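PDB 4ASM: beta-agarase D from Zobellia galactanivorans, which hydrolyses the beta-1,4-linkages of agarose at random, with retention of the anomeric configuration, through its GH16 catalytic domain. Local coordinates for residues K130-V135 with V358-N363. Numbering follows the deposited sequence.
Sequences KYPVFV and VYKPVN
Lys360 NZ donates a hydrogen bond to Pro132 O at 2.9 Å. It comes from above the carbonyl plane, about 49° out of it. Two waters also accept from NZ. One takes a hydrogen bond from Lys130 N, and the other donates to Tyr131 O. The ammonium group therefore ties together the backbone of the turn at 130-132, which includes a cis peptide bond before Pro132. Bends at chi3 (75°) and chi4 (68°) curl the lysine chain around Pro132 O and bring NZ back to the turn. A methionine here would probably leave Pro132 O without this donor and the two waters without their shared anchor.

Beyond the turn, Phe134 and Tyr359 form an antiparallel hydrogen-bonded pair. Phe134 N reaches Tyr359 O at 2.9 Å, nearly straight, and Tyr359 N returns a bond of the same length to Phe134 O. This pairing joins strand 133-140 to the C-terminal strand 350-362 in the beta-sandwich of the GH16 domain. Strand 220-229 flanks the former, and strand 24-27 the latter.

On one face of the sheet, the Phe134 and Tyr359 side chains lie side by side. Tyr359 CD2 meets the edge of the Phe134 ring, 4.0 Å from Phe134 CD2. Trp25 and Leu27 also touch Tyr359. On the other face, Val133 CG2 packs 3.6 Å from Val358 CG1, and Val135 CG1 lies more loosely beside Val358 CG2. At the turn end, Pro132 CB rests 3.6 Å from Pro361 CG, and Trp25 touches Pro361 as well.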
loop_
_atom_site.group_PDB
_atom_site.type_symbol
_atom_site.label_atom_id
_atom_site.label_comp_id
_atom_site.label_asym_id
_atom_site.label_seq_id
_atom_site.Cartn_x
_atom_site.Cartn_y
_atom_site.Cartn_z
ATOM N N LYS A 130 11.599 2.713 -10.053
ATOM C CA LYS A 130 12.535 3.431 -9.184
ATOM C C LYS A 130 12.352 4.929 -9.407
ATOM O O LYS A 130 12.002 5.361 -10.515
ATOM C CB LYS A 130 13.994 3.019 -9.487
ATOM C CG LYS A 130 14.977 3.419 -8.353
ATOM C CD LYS A 130 16.399 2.936 -8.645
ATOM C CE LYS A 130 17.327 3.281 -7.497
ATOM N NZ LYS A 130 18.652 2.624 -7.701
ATOM N N TYR A 131 12.587 5.729 -8.364
ATOM C CA TYR A 131 12.493 7.172 -8.515
ATOM C C TYR A 131 13.383 7.622 -9.691
ATOM O O TYR A 131 14.440 7.020 -9.956
ATOM C CB TYR A 131 12.895 7.894 -7.217
ATOM C CG TYR A 131 14.372 7.805 -6.931
ATOM C CD1 TYR A 131 15.261 8.756 -7.456
ATOM C CD2 TYR A 131 14.882 6.764 -6.153
ATOM C CE1 TYR A 131 16.619 8.650 -7.232
ATOM C CE2 TYR A 131 16.260 6.663 -5.910
ATOM C CZ TYR A 131 17.109 7.615 -6.456
ATOM O OH TYR A 131 18.472 7.533 -6.227
ATOM N N PRO A 132 12.951 8.660 -10.414
ATOM C CA PRO A 132 11.667 9.326 -10.281
ATOM C C PRO A 132 10.589 8.565 -11.045
ATOM O O PRO A 132 10.780 8.203 -12.212
ATOM C CB PRO A 132 11.921 10.707 -10.896
ATOM C CG PRO A 132 13.025 10.451 -11.922
ATOM C CD PRO A 132 13.794 9.256 -11.469
ATOM N N VAL A 133 9.464 8.315 -10.383
ATOM C CA VAL A 133 8.398 7.526 -10.995
ATOM C C VAL A 133 7.075 7.844 -10.305
ATOM O O VAL A 133 7.038 8.019 -9.079
ATOM C CB VAL A 133 8.705 5.999 -10.946
ATOM C CG1 VAL A 133 8.726 5.480 -9.515
ATOM C CG2 VAL A 133 7.741 5.207 -11.827
ATOM N N PHE A 134 6.019 7.911 -11.105
ATOM C CA PHE A 134 4.651 8.083 -10.604
ATOM C C PHE A 134 3.808 6.859 -10.952
ATOM O O PHE A 134 3.776 6.425 -12.111
ATOM C CB PHE A 134 4.037 9.355 -11.211
ATOM C CG PHE A 134 2.584 9.556 -10.886
ATOM C CD1 PHE A 134 2.185 9.851 -9.589
ATOM C CD2 PHE A 134 1.624 9.455 -11.891
ATOM C CE1 PHE A 134 0.832 10.025 -9.297
ATOM C CE2 PHE A 134 0.266 9.628 -11.613
ATOM C CZ PHE A 134 -0.120 9.911 -10.300
ATOM N N VAL A 135 3.166 6.281 -9.937
ATOM C CA VAL A 135 2.346 5.077 -10.124
ATOM C C VAL A 135 0.954 5.404 -9.619
ATOM O O VAL A 135 0.809 5.837 -8.482
ATOM C CB VAL A 135 2.920 3.859 -9.322
ATOM C CG1 VAL A 135 2.119 2.582 -9.612
ATOM C CG2 VAL A 135 4.404 3.636 -9.664
ATOM N N VAL A 358 1.977 3.923 -15.036
ATOM C CA VAL A 358 3.288 4.239 -14.497
ATOM C C VAL A 358 3.925 5.232 -15.454
ATOM O O VAL A 358 3.970 4.973 -16.664
ATOM C CB VAL A 358 4.153 2.971 -14.406
ATOM C CG1 VAL A 358 5.539 3.309 -13.897
ATOM C CG2 VAL A 358 3.484 1.929 -13.509
ATOM N N TYR A 359 4.401 6.363 -14.921
ATOM C CA TYR A 359 5.108 7.377 -15.719
ATOM C C TYR A 359 6.447 7.738 -15.094
ATOM O O TYR A 359 6.649 7.602 -13.882
ATOM C CB TYR A 359 4.296 8.667 -15.804
ATOM C CG TYR A 359 2.953 8.571 -16.473
ATOM C CD1 TYR A 359 2.803 8.770 -17.856
ATOM C CD2 TYR A 359 1.802 8.332 -15.719
ATOM C CE1 TYR A 359 1.536 8.690 -18.456
ATOM C CE2 TYR A 359 0.558 8.263 -16.298
ATOM C CZ TYR A 359 0.415 8.443 -17.672
ATOM O OH TYR A 359 -0.848 8.375 -18.218
ATOM N N LYS A 360 7.373 8.191 -15.930
ATOM C CA LYS A 360 8.567 8.842 -15.420
ATOM C C LYS A 360 8.693 10.230 -16.050
ATOM O O LYS A 360 8.261 10.423 -17.190
ATOM C CB LYS A 360 9.810 7.994 -15.697
ATOM C CG LYS A 360 9.778 6.599 -15.069
ATOM C CD LYS A 360 11.002 5.770 -15.457
ATOM C CE LYS A 360 12.246 6.218 -14.715
ATOM N NZ LYS A 360 12.156 5.900 -13.237
ATOM N N PRO A 361 9.266 11.200 -15.310
ATOM C CA PRO A 361 9.410 12.560 -15.825
ATOM C C PRO A 361 10.622 12.654 -16.745
ATOM O O PRO A 361 11.704 12.155 -16.405
ATOM C CB PRO A 361 9.647 13.381 -14.556
ATOM C CG PRO A 361 10.302 12.475 -13.614
ATOM C CD PRO A 361 9.826 11.055 -13.959
ATOM N N VAL A 362 10.423 13.276 -17.906
ATOM C CA VAL A 362 11.497 13.448 -18.884
ATOM C C VAL A 362 11.535 14.897 -19.371
ATOM O O VAL A 362 10.495 15.549 -19.485
ATOM C CB VAL A 362 11.309 12.508 -20.103
ATOM C CG1 VAL A 362 11.313 11.039 -19.665
ATOM C CG2 VAL A 362 10.032 12.854 -20.879
ATOM N N ASN A 363 12.729 15.391 -19.673
ATOM C CA ASN A 363 12.822 16.692 -20.336
ATOM C C ASN A 363 13.134 16.560 -21.823
ATOM O O ASN A 363 12.422 15.861 -22.555
ATOM C CB ASN A 363 13.820 17.607 -19.632
ATOM C CG ASN A 363 15.209 17.020 -19.573
ATOM O OD1 ASN A 363 15.713 16.514 -20.566
ATOM N ND2 ASN A 363 15.838 17.087 -18.400
HETATM O O HOH W 1 11.258 3.275 -13.024
HETATM O O HOH W 2 14.828 5.883 -12.389
#